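Local atomic coordinates of 2-oxo-1,2-dihydroquinoline 8-monooxygenase, oxygenase component (Pseudomonas putida, PDB entry 1Z02), a protein that is the oxygenase component of a Rieske-type monooxygenase that probably hydroxylates 2-oxo-1,2-dihydroquinoline at carbon 8, using a [2Fe-2S] cluster and a mononuclear iron. Residues N23-T26 / Q27-Q31; Q373-Y377 / D378-W382; E385-V388 / A389-S393; I211-E214 / N215-N219. One frame throughout, in Å; residues are numbered along the deposited sequence.

How the interactions relate
All four contacts are local and in series along the chain, so none nests in or crosses another. Interaction 1 joins helix 24-27 to the turn before helix 31-34. Interaction 4 follows at the end of helix 209-216, just before the iron ligand His221. Interaction 2 closes the corner between helices 363-376 and 380-384. Interaction 3 closes the turn that starts helix 392-404. In space every pair touches except interactions 1 and 4. Tyr376 of interaction 2 packs on Ile211 of interaction 4 and probably bonds to Glu385 of interaction 3. Tyr30 of interaction 1 lies against Glu385, and Ser393 of interaction 3 meets Phe217 of interaction 4. Interactions 2, 3 and 4 also touch the second subunit.

Interaction 1. Residues N23-T26 / Q27-Q31; sequences NAKT and QSQYQ
Gln27 and Ser28 bond back by one helical turn, with Gln27 N 2.9 Å from Asn23 O and Ser28 N 3.1 Å from Ala24 O. The first bond is nearly straight, with an angle of 163° at the hydrogen. The winding then tightens to three-residue steps. Gln29 N lies 3.0 Å from Thr26 O, and Tyr30 N bonds to Gln27 O. Asn23 holds the N-cap position of this helix, and Tyr30 holds that of the next.

The Ser28 hydroxyl turns back on the helix. At a chi1 of 71°, OG sits between the backbone N and the carbonyl carbon and donates to Lys25 O at 2.6 Å. Lys25 bends at three torsions and brings CE to 3.5 Å from Gln29 OE1. That oxygen has its polar partner elsewhere, in Lys399 NZ. The Tyr30 ring folds back toward Thr26, with CD2 3.4 Å from Thr26 O. One face lies against Gln27 CA, which sits near the ring's margin, 3.7 Å off its plane. The methyl CG2 of Thr26 touches CE2 of Tyr30 at 3.8 Å.

This short helix and its turn rest on helix 392-404. Thr26 packs on Ile395, Tyr30 touches Ser402, and Arg398 makes a cation-pi contact with the Tyr30 ring. Helix 31-34 starts directly after the turn.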
loop_
_atom_site.group_PDB
_atom_site.type_symbol
_atom_site.label_atom_id
_atom_site.label_comp_id
_atom_site.label_asym_id
_atom_site.label_seq_id
_atom_site.Cartn_x
_atom_site.Cartn_y
_atom_site.Cartn_z
ATOM N N ASN A 23 -11.104 -24.100 23.679
ATOM C CA ASN A 23 -11.498 -23.395 24.893
ATOM C C ASN A 23 -10.276 -22.660 25.455
ATOM O O ASN A 23 -9.151 -22.875 24.994
ATOM C CB ASN A 23 -12.055 -24.389 25.914
ATOM C CG ASN A 23 -11.129 -25.579 26.149
ATOM O OD1 ASN A 23 -11.588 -26.704 26.340
ATOM N ND2 ASN A 23 -9.829 -25.333 26.146
ATOM N N ALA A 24 -10.498 -21.797 26.444
ATOM C CA ALA A 24 -9.421 -21.009 27.033
ATOM C C ALA A 24 -8.227 -21.830 27.484
ATOM O O ALA A 24 -7.081 -21.433 27.282
ATOM C CB ALA A 24 -9.951 -20.193 28.195
ATOM N N LYS A 25 -8.492 -22.970 28.108
ATOM C CA LYS A 25 -7.413 -23.826 28.588
ATOM C C LYS A 25 -6.565 -24.309 27.414
ATOM O O LYS A 25 -5.332 -24.292 27.469
ATOM C CB LYS A 25 -7.987 -25.030 29.340
ATOM C CG LYS A 25 -7.006 -25.656 30.335
ATOM C CD LYS A 25 -5.834 -26.369 29.664
ATOM C CE LYS A 25 -6.096 -27.862 29.517
ATOM N NZ LYS A 25 -7.166 -28.184 28.540
ATOM N N THR A 26 -7.237 -24.738 26.351
ATOM C CA THR A 26 -6.567 -25.226 25.157
ATOM C C THR A 26 -5.757 -24.154 24.443
ATOM O O THR A 26 -4.628 -24.408 24.023
ATOM C CB THR A 26 -7.589 -25.818 24.183
ATOM O OG1 THR A 26 -8.216 -26.951 24.799
ATOM C CG2 THR A 26 -6.918 -26.246 22.874
ATOM N N GLN A 27 -6.324 -22.958 24.303
ATOM C CA GLN A 27 -5.621 -21.873 23.622
ATOM C C GLN A 27 -4.360 -21.451 24.364
ATOM O O GLN A 27 -3.369 -21.044 23.746
ATOM C CB GLN A 27 -6.536 -20.657 23.446
ATOM C CG GLN A 27 -7.828 -20.971 22.713
ATOM C CD GLN A 27 -8.538 -19.738 22.193
ATOM O OE1 GLN A 27 -9.729 -19.791 21.876
ATOM N NE2 GLN A 27 -7.812 -18.626 22.082
ATOM N N SER A 28 -4.391 -21.562 25.688
ATOM C CA SER A 28 -3.241 -21.175 26.498
ATOM C C SER A 28 -2.080 -22.124 26.256
ATOM O O SER A 28 -0.934 -21.805 26.575
ATOM C CB SER A 28 -3.596 -21.174 27.991
ATOM O OG SER A 28 -3.766 -22.496 28.484
ATOM N N GLN A 29 -2.380 -23.288 25.685
ATOM C CA GLN A 29 -1.352 -24.283 25.411
ATOM C C GLN A 29 -0.617 -24.062 24.093
ATOM O O GLN A 29 0.285 -24.829 23.742
ATOM C CB GLN A 29 -1.956 -25.689 25.463
ATOM C CG GLN A 29 -2.294 -26.141 26.894
ATOM C CD GLN A 29 -3.025 -27.469 26.949
ATOM O OE1 GLN A 29 -4.205 -27.554 26.618
ATOM N NE2 GLN A 29 -2.321 -28.517 27.364
ATOM N N TYR A 30 -1.011 -23.031 23.350
ATOM C CA TYR A 30 -0.320 -22.715 22.107
ATOM C C TYR A 30 -0.146 -21.218 21.889
ATOM O O TYR A 30 -0.295 -20.713 20.775
ATOM C CB TYR A 30 -0.981 -23.386 20.890
ATOM C CG TYR A 30 -2.469 -23.192 20.687
ATOM C CD1 TYR A 30 -2.991 -21.983 20.234
ATOM C CD2 TYR A 30 -3.349 -24.258 20.864
ATOM C CE1 TYR A 30 -4.349 -21.844 19.955
ATOM C CE2 TYR A 30 -4.706 -24.132 20.590
ATOM C CZ TYR A 30 -5.201 -22.927 20.132
ATOM O OH TYR A 30 -6.541 -22.838 19.831
ATOM N N GLN A 31 0.193 -20.520 22.972
ATOM C CA GLN A 31 0.435 -19.084 22.930
ATOM C C GLN A 31 1.689 -18.789 22.102
ATOM O O GLN A 31 1.705 -17.838 21.326
ATOM C CB GLN A 31 0.606 -18.517 24.346
ATOM C CG GLN A 31 0.735 -16.984 24.396
ATOM C CD GLN A 31 -0.453 -16.267 23.773
ATOM O OE1 GLN A 31 -1.599 -16.506 24.151
ATOM N NE2 GLN A 31 -0.187 -15.379 22.817
#

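Interaction 2. Residues Q373-Y377 / D378-W382; sequences QNFYY and DGTGW
Phe375 and Tyr376 each offer one ring face to the same atom, Gly381 CA. It lies 3.6 Å from the Phe375 centroid and 3.9 Å from the Tyr376 centroid, a CH-pi contact in both cases. Gly381 has no side chain to obstruct the Tyr376 ring. Tyr376 points an edge at Trp382. Its CD1 stands 3.5 Å from Trp382 CD2, over the indole face. The pair is a T-shaped stack with planes at 65°. At the edge of the Tyr376 ring, in its plane, lies Trp382 CG.

Two backbone bonds close the turn. Gly381 N donates to Phe375 O at 2.6 Å, and Gly379 N donates to Tyr376 O at 3.0 Å. Asp378 OD2 takes two bonds from one face of its carboxylate, from Thr380 OG1 at 2.7 Å and from Thr380 N at 3.0 Å. The second is straight, at 165°.

Tyr376 OH bonds to Glu385 and to Arg87 of the second subunit. Asp378 OD1 bonds to Gly414 N of that subunit. The backbone forms a type I turn, Tyr376 to Gly379, overlapped by an Asx turn at Asp378. Together with the rings it makes the corner between helices 363-376 and 380-384, at the subunit interface.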
loop_
_atom_site.group_PDB
_atom_site.type_symbol
_atom_site.label_atom_id
_atom_site.label_comp_id
_atom_site.label_asym_id
_atom_site.label_seq_id
_atom_site.Cartn_x
_atom_site.Cartn_y
_atom_site.Cartn_z
ATOM N N GLN A 373 -6.906 -15.755 5.511
ATOM C CA GLN A 373 -5.962 -14.760 6.028
ATOM C C GLN A 373 -6.497 -13.501 6.711
ATOM O O GLN A 373 -5.942 -13.080 7.731
ATOM C CB GLN A 373 -4.965 -14.375 4.927
ATOM C CG GLN A 373 -4.231 -15.564 4.289
ATOM C CD GLN A 373 -3.256 -16.263 5.229
ATOM O OE1 GLN A 373 -3.111 -15.891 6.391
ATOM N NE2 GLN A 373 -2.577 -17.280 4.720
ATOM N N ASN A 374 -7.562 -12.901 6.183
ATOM C CA ASN A 374 -8.115 -11.675 6.777
ATOM C C ASN A 374 -8.665 -11.844 8.190
ATOM O O ASN A 374 -8.684 -10.902 8.978
ATOM C CB ASN A 374 -9.231 -11.100 5.894
ATOM C CG ASN A 374 -8.702 -10.340 4.683
ATOM O OD1 ASN A 374 -9.429 -10.134 3.715
ATOM N ND2 ASN A 374 -7.448 -9.909 4.738
ATOM N N PHE A 375 -9.123 -13.045 8.505
ATOM C CA PHE A 375 -9.685 -13.328 9.814
ATOM C C PHE A 375 -8.594 -13.402 10.880
ATOM O O PHE A 375 -8.820 -13.059 12.037
ATOM C CB PHE A 375 -10.444 -14.659 9.745
ATOM C CG PHE A 375 -11.179 -15.024 11.013
ATOM C CD1 PHE A 375 -12.035 -14.118 11.626
ATOM C CD2 PHE A 375 -11.068 -16.297 11.549
ATOM C CE1 PHE A 375 -12.769 -14.480 12.759
ATOM C CE2 PHE A 375 -11.795 -16.673 12.675
ATOM C CZ PHE A 375 -12.649 -15.769 13.282
ATOM N N TYR A 376 -7.397 -13.810 10.475
ATOM C CA TYR A 376 -6.290 -13.983 11.408
ATOM C C TYR A 376 -5.192 -12.940 11.522
ATOM O O TYR A 376 -4.559 -12.844 12.581
ATOM C CB TYR A 376 -5.597 -15.310 11.124
ATOM C CG TYR A 376 -6.444 -16.515 11.402
ATOM C CD1 TYR A 376 -6.377 -17.168 12.631
ATOM C CD2 TYR A 376 -7.311 -17.017 10.430
ATOM C CE1 TYR A 376 -7.154 -18.305 12.888
ATOM C CE2 TYR A 376 -8.090 -18.146 10.674
ATOM C CZ TYR A 376 -8.005 -18.786 11.903
ATOM O OH TYR A 376 -8.755 -19.915 12.122
ATOM N N TYR A 377 -4.938 -12.175 10.467
ATOM C CA TYR A 377 -3.829 -11.229 10.552
ATOM C C TYR A 377 -3.838 -10.243 11.706
ATOM O O TYR A 377 -2.811 -10.098 12.378
ATOM C CB TYR A 377 -3.610 -10.458 9.246
ATOM C CG TYR A 377 -2.309 -9.686 9.324
ATOM C CD1 TYR A 377 -2.291 -8.337 9.681
ATOM C CD2 TYR A 377 -1.088 -10.343 9.171
ATOM C CE1 TYR A 377 -1.085 -7.664 9.893
ATOM C CE2 TYR A 377 0.119 -9.685 9.377
ATOM C CZ TYR A 377 0.115 -8.347 9.740
ATOM O OH TYR A 377 1.311 -7.700 9.964
ATOM N N ASP A 378 -4.959 -9.563 11.955
ATOM C CA ASP A 378 -4.986 -8.609 13.060
ATOM C C ASP A 378 -5.159 -9.269 14.426
ATOM O O ASP A 378 -5.348 -8.586 15.431
ATOM C CB ASP A 378 -6.060 -7.536 12.849
ATOM C CG ASP A 378 -7.469 -8.081 12.918
ATOM O OD1 ASP A 378 -8.400 -7.309 12.592
ATOM O OD2 ASP A 378 -7.651 -9.255 13.300
ATOM N N GLY A 379 -5.078 -10.596 14.460
ATOM C CA GLY A 379 -5.190 -11.301 15.723
ATOM C C GLY A 379 -6.551 -11.889 16.050
ATOM O O GLY A 379 -6.660 -12.812 16.856
ATOM N N THR A 380 -7.592 -11.364 15.423
ATOM C CA THR A 380 -8.940 -11.843 15.684
ATOM C C THR A 380 -9.094 -13.369 15.635
ATOM O O THR A 380 -9.446 -13.997 16.640
ATOM C CB THR A 380 -9.932 -11.205 14.694
ATOM O OG1 THR A 380 -9.850 -9.777 14.798
ATOM C CG2 THR A 380 -11.362 -11.650 15.006
ATOM N N GLY A 381 -8.816 -13.952 14.471
ATOM C CA GLY A 381 -8.955 -15.388 14.280
ATOM C C GLY A 381 -8.314 -16.314 15.296
ATOM O O GLY A 381 -8.887 -17.354 15.641
ATOM N N TRP A 382 -7.128 -15.959 15.774
ATOM C CA TRP A 382 -6.430 -16.790 16.748
ATOM C C TRP A 382 -7.181 -16.925 18.078
ATOM O O TRP A 382 -6.918 -17.838 18.873
ATOM C CB TRP A 382 -5.015 -16.238 16.966
ATOM C CG TRP A 382 -4.204 -16.267 15.704
ATOM C CD1 TRP A 382 -3.772 -15.193 14.975
ATOM C CD2 TRP A 382 -3.755 -17.434 15.001
ATOM N NE1 TRP A 382 -3.078 -15.620 13.867
ATOM C CE2 TRP A 382 -3.047 -16.990 13.862
ATOM C CE3 TRP A 382 -3.871 -18.813 15.232
ATOM C CZ2 TRP A 382 -2.470 -17.875 12.946
ATOM C CZ3 TRP A 382 -3.296 -19.694 14.318
ATOM C CH2 TRP A 382 -2.599 -19.219 13.192
HETATM O O HOH W 1 -7.209 -8.710 9.589
#

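Interaction 3. Residues E385-V388 / A389-S393; sequences EQLV and ATDIS
Val388 and Asp391 are joined by two hydrogen bonds that run in opposite directions. Val388 N donates to the carboxylate oxygen Asp391 OD1 at 2.7 Å. The bond is straight, with 162° at the hydrogen. It meets OD1 on the anti side, 16° out of the carboxylate plane. In return, Asp391 N donates to Val388 O at 2.8 Å, reaching it from above the carbonyl plane. With chi1 at -71°, CG of Asp391 lies opposite its own carbonyl carbon, and the carboxylate bends back over the loop.

The turn includes the short 3-10 segment 389-390, and Ile392 N bonds to Ala389 O. It leads into helix 392-404. Asp391 stands at the N-cap position of that helix, but its side chain makes no capping bond. It bonds instead to Val388 N and to His86 of the second subunit.

The remaining contacts within the turn are van der Waals touches, mostly of carbons against Asp391 OD1. Leu387 lies across Asp391 at about a right angle. Its CB is 3.2 Å from OD1 and 3.6 Å from CB of Asp391, and its CD2 is 3.5 Å from OD1. One methyl of Val388, CG2, also comes within 3.5 Å of Asp391 OD1 and lies 3.6 Å from Thr390 OG1.

Two bonds cross to the second subunit. Asp391 OD1 bonds to NE2 of His86 of that subunit, a residue that binds its [2Fe-2S] cluster. Ala389 N bonds to Asp128 OD1 of the same subunit.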
loop_
_atom_site.group_PDB
_atom_site.type_symbol
_atom_site.label_atom_id
_atom_site.label_comp_id
_atom_site.label_asym_id
_atom_site.label_seq_id
_atom_site.Cartn_x
_atom_site.Cartn_y
_atom_site.Cartn_z
ATOM N N GLU A 385 -11.717 -17.933 16.366
ATOM C CA GLU A 385 -12.009 -19.078 15.514
ATOM C C GLU A 385 -12.790 -20.077 16.382
ATOM O O GLU A 385 -12.572 -20.156 17.598
ATOM C CB GLU A 385 -10.703 -19.710 15.031
ATOM C CG GLU A 385 -9.887 -20.353 16.146
ATOM C CD GLU A 385 -8.525 -20.837 15.683
ATOM O OE1 GLU A 385 -8.323 -21.012 14.454
ATOM O OE2 GLU A 385 -7.653 -21.051 16.561
ATOM N N GLN A 386 -13.715 -20.823 15.785
ATOM C CA GLN A 386 -14.467 -21.812 16.559
ATOM C C GLN A 386 -14.162 -23.198 16.014
ATOM O O GLN A 386 -14.849 -23.698 15.130
ATOM C CB GLN A 386 -15.968 -21.507 16.508
ATOM C CG GLN A 386 -16.284 -20.158 17.146
ATOM C CD GLN A 386 -17.753 -19.939 17.425
ATOM O OE1 GLN A 386 -18.387 -20.712 18.138
ATOM N NE2 GLN A 386 -18.299 -18.869 16.877
ATOM N N LEU A 387 -13.105 -23.802 16.548
ATOM C CA LEU A 387 -12.667 -25.123 16.115
ATOM C C LEU A 387 -13.573 -26.228 16.633
ATOM O O LEU A 387 -14.290 -26.048 17.620
ATOM C CB LEU A 387 -11.220 -25.364 16.563
ATOM C CG LEU A 387 -10.231 -24.263 16.140
ATOM C CD1 LEU A 387 -8.809 -24.636 16.579
ATOM C CD2 LEU A 387 -10.307 -24.051 14.638
ATOM N N VAL A 388 -13.529 -27.379 15.966
ATOM C CA VAL A 388 -14.367 -28.510 16.344
ATOM C C VAL A 388 -13.571 -29.798 16.521
ATOM O O VAL A 388 -12.342 -29.790 16.481
ATOM C CB VAL A 388 -15.469 -28.734 15.298
ATOM C CG1 VAL A 388 -16.458 -27.580 15.329
ATOM C CG2 VAL A 388 -14.848 -28.840 13.918
ATOM N N ALA A 389 -14.286 -30.905 16.699
ATOM C CA ALA A 389 -13.665 -32.212 16.923
ATOM C C ALA A 389 -12.560 -32.576 15.944
ATOM O O ALA A 389 -11.512 -33.082 16.350
ATOM C CB ALA A 389 -14.737 -33.305 16.919
ATOM N N THR A 390 -12.786 -32.334 14.656
ATOM C CA THR A 390 -11.784 -32.665 13.644
ATOM C C THR A 390 -10.534 -31.792 13.745
ATOM O O THR A 390 -9.488 -32.111 13.174
ATOM C CB THR A 390 -12.357 -32.523 12.225
ATOM O OG1 THR A 390 -12.950 -31.231 12.079
ATOM C CG2 THR A 390 -13.404 -33.583 11.961
ATOM N N ASP A 391 -10.642 -30.688 14.472
ATOM C CA ASP A 391 -9.516 -29.782 14.625
ATOM C C ASP A 391 -8.515 -30.264 15.655
ATOM O O ASP A 391 -7.627 -29.527 16.067
ATOM C CB ASP A 391 -10.024 -28.381 14.959
ATOM C CG ASP A 391 -10.689 -27.721 13.768
ATOM O OD1 ASP A 391 -11.768 -27.110 13.924
ATOM O OD2 ASP A 391 -10.114 -27.819 12.662
ATOM N N ILE A 392 -8.649 -31.515 16.071
ATOM C CA ILE A 392 -7.702 -32.056 17.023
ATOM C C ILE A 392 -6.343 -32.147 16.331
ATOM O O ILE A 392 -5.294 -32.183 16.987
ATOM C CB ILE A 392 -8.104 -33.459 17.503
ATOM C CG1 ILE A 392 -7.015 -33.998 18.422
ATOM C CG2 ILE A 392 -8.290 -34.391 16.318
ATOM C CD1 ILE A 392 -7.516 -34.684 19.616
ATOM N N SER A 393 -6.368 -32.195 15.002
ATOM C CA SER A 393 -5.142 -32.271 14.220
ATOM C C SER A 393 -4.351 -30.979 14.340
ATOM O O SER A 393 -3.249 -30.969 14.889
ATOM C CB SER A 393 -5.450 -32.521 12.740
ATOM O OG SER A 393 -6.024 -33.790 12.541
#

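Interaction 4. Residues I211-E214 / N215-N219; sequences IACE and NGFDN
Cys213 and Phe217 meet at the C-terminal end of helix 209-216, whose Asn215 and the following Asp218 border the mononuclear iron site, in the sequence range of the ring hydroxylase family. The chain leaves the helix here and soon reaches the iron ligands His221 and His225. Asp218 OD1 bonds to His108 NE2 of the second subunit, a residue that binds the [2Fe-2S] cluster there, and its OD2 makes a weak bond to His221 ND1. This aspartate link between a cluster histidine and an iron histidine, across a subunit boundary, is a feature of Rieske oxygenases. Asn215 is held by both ends of its amide, with OD1 bonded to Arg369 and ND2 to the iron ligand Asp365 and to Tyr107 of the second subunit.

Within the helix, Ala212 O accepts from Gly216 N at 3.2 Å, with 147° at the hydrogen. It also takes a weak bond from Asn215 N. The helix then unwinds, and Asp218 N bonds to Asn215 O at 3.1 Å.

Phe217 CG sits near both its own N and its carbonyl carbon (chi1 64°), which swings the ring back along the helix and brings CD2 to 3.3 Å from Cys213 O. Glu214 O stands 4.1 Å above one ring face, over the centre. Cys213 makes a sulfur-aromatic contact at the edge of the ring. Its SG lies 5.5 Å from the Phe217 centroid, and its nearest atom there is Phe217 CE2, at 4.1 Å from SG.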
loop_
_atom_site.group_PDB
_atom_site.type_symbol
_atom_site.label_atom_id
_atom_site.label_comp_id
_atom_site.label_asym_id
_atom_site.label_seq_id
_atom_site.Cartn_x
_atom_site.Cartn_y
_atom_site.Cartn_z
ATOM N N ILE A 211 -1.319 -20.290 8.537
ATOM C CA ILE A 211 -2.604 -20.566 7.908
ATOM C C ILE A 211 -2.426 -21.501 6.713
ATOM O O ILE A 211 -3.274 -22.337 6.436
ATOM C CB ILE A 211 -3.270 -19.263 7.436
ATOM C CG1 ILE A 211 -3.510 -18.346 8.639
ATOM C CG2 ILE A 211 -4.575 -19.556 6.724
ATOM C CD1 ILE A 211 -4.285 -18.995 9.813
ATOM N N ALA A 212 -1.320 -21.340 5.998
ATOM C CA ALA A 212 -1.027 -22.177 4.849
ATOM C C ALA A 212 -0.629 -23.584 5.308
ATOM O O ALA A 212 -1.086 -24.576 4.752
ATOM C CB ALA A 212 0.105 -21.554 4.032
ATOM N N CYS A 213 0.234 -23.660 6.317
ATOM C CA CYS A 213 0.710 -24.939 6.850
ATOM C C CYS A 213 -0.431 -25.829 7.346
ATOM O O CYS A 213 -0.475 -27.021 7.034
ATOM C CB CYS A 213 1.704 -24.701 8.001
ATOM S SG CYS A 213 2.328 -26.225 8.807
ATOM N N GLU A 214 -1.352 -25.254 8.115
ATOM C CA GLU A 214 -2.466 -26.030 8.650
ATOM C C GLU A 214 -3.363 -26.601 7.564
ATOM O O GLU A 214 -3.920 -27.689 7.717
ATOM C CB GLU A 214 -3.267 -25.188 9.652
ATOM C CG GLU A 214 -2.424 -24.848 10.882
ATOM C CD GLU A 214 -3.152 -24.080 11.962
ATOM O OE1 GLU A 214 -2.462 -23.633 12.914
ATOM O OE2 GLU A 214 -4.394 -23.926 11.878
ATOM N N ASN A 215 -3.495 -25.882 6.457
ATOM C CA ASN A 215 -4.311 -26.364 5.355
ATOM C C ASN A 215 -3.620 -27.578 4.745
ATOM O O ASN A 215 -4.273 -28.533 4.343
ATOM C CB ASN A 215 -4.487 -25.267 4.299
ATOM C CG ASN A 215 -4.727 -25.823 2.900
ATOM O OD1 ASN A 215 -3.776 -26.106 2.169
ATOM N ND2 ASN A 215 -6.002 -25.981 2.521
ATOM N N GLY A 216 -2.292 -27.534 4.710
ATOM C CA GLY A 216 -1.508 -28.612 4.137
ATOM C C GLY A 216 -1.842 -30.000 4.644
ATOM O O GLY A 216 -1.894 -30.941 3.855
ATOM N N PHE A 217 -2.058 -30.142 5.949
ATOM C CA PHE A 217 -2.372 -31.450 6.518
ATOM C C PHE A 217 -3.800 -31.571 7.037
ATOM O O PHE A 217 -4.090 -32.431 7.865
ATOM C CB PHE A 217 -1.362 -31.814 7.620
ATOM C CG PHE A 217 -1.388 -30.900 8.817
ATOM C CD1 PHE A 217 -2.216 -31.177 9.908
ATOM C CD2 PHE A 217 -0.551 -29.783 8.867
ATOM C CE1 PHE A 217 -2.212 -30.356 11.030
ATOM C CE2 PHE A 217 -0.534 -28.950 9.982
ATOM C CZ PHE A 217 -1.365 -29.237 11.070
ATOM N N ASP A 218 -4.686 -30.720 6.528
ATOM C CA ASP A 218 -6.094 -30.751 6.914
ATOM C C ASP A 218 -6.715 -32.034 6.344
ATOM O O ASP A 218 -6.548 -32.335 5.159
ATOM C CB ASP A 218 -6.823 -29.533 6.349
ATOM C CG ASP A 218 -8.269 -29.489 6.768
ATOM O OD1 ASP A 218 -8.556 -28.964 7.858
ATOM O OD2 ASP A 218 -9.117 -30.006 6.014
ATOM N N ASN A 219 -7.436 -32.782 7.180
ATOM C CA ASN A 219 -8.033 -34.036 6.739
ATOM C C ASN A 219 -9.445 -33.928 6.204
ATOM O O ASN A 219 -9.893 -34.821 5.495
ATOM C CB ASN A 219 -8.030 -35.061 7.877
ATOM C CG ASN A 219 -6.672 -35.201 8.522
ATOM O OD1 ASN A 219 -5.662 -35.352 7.838
ATOM N ND2 ASN A 219 -6.639 -35.159 9.847
#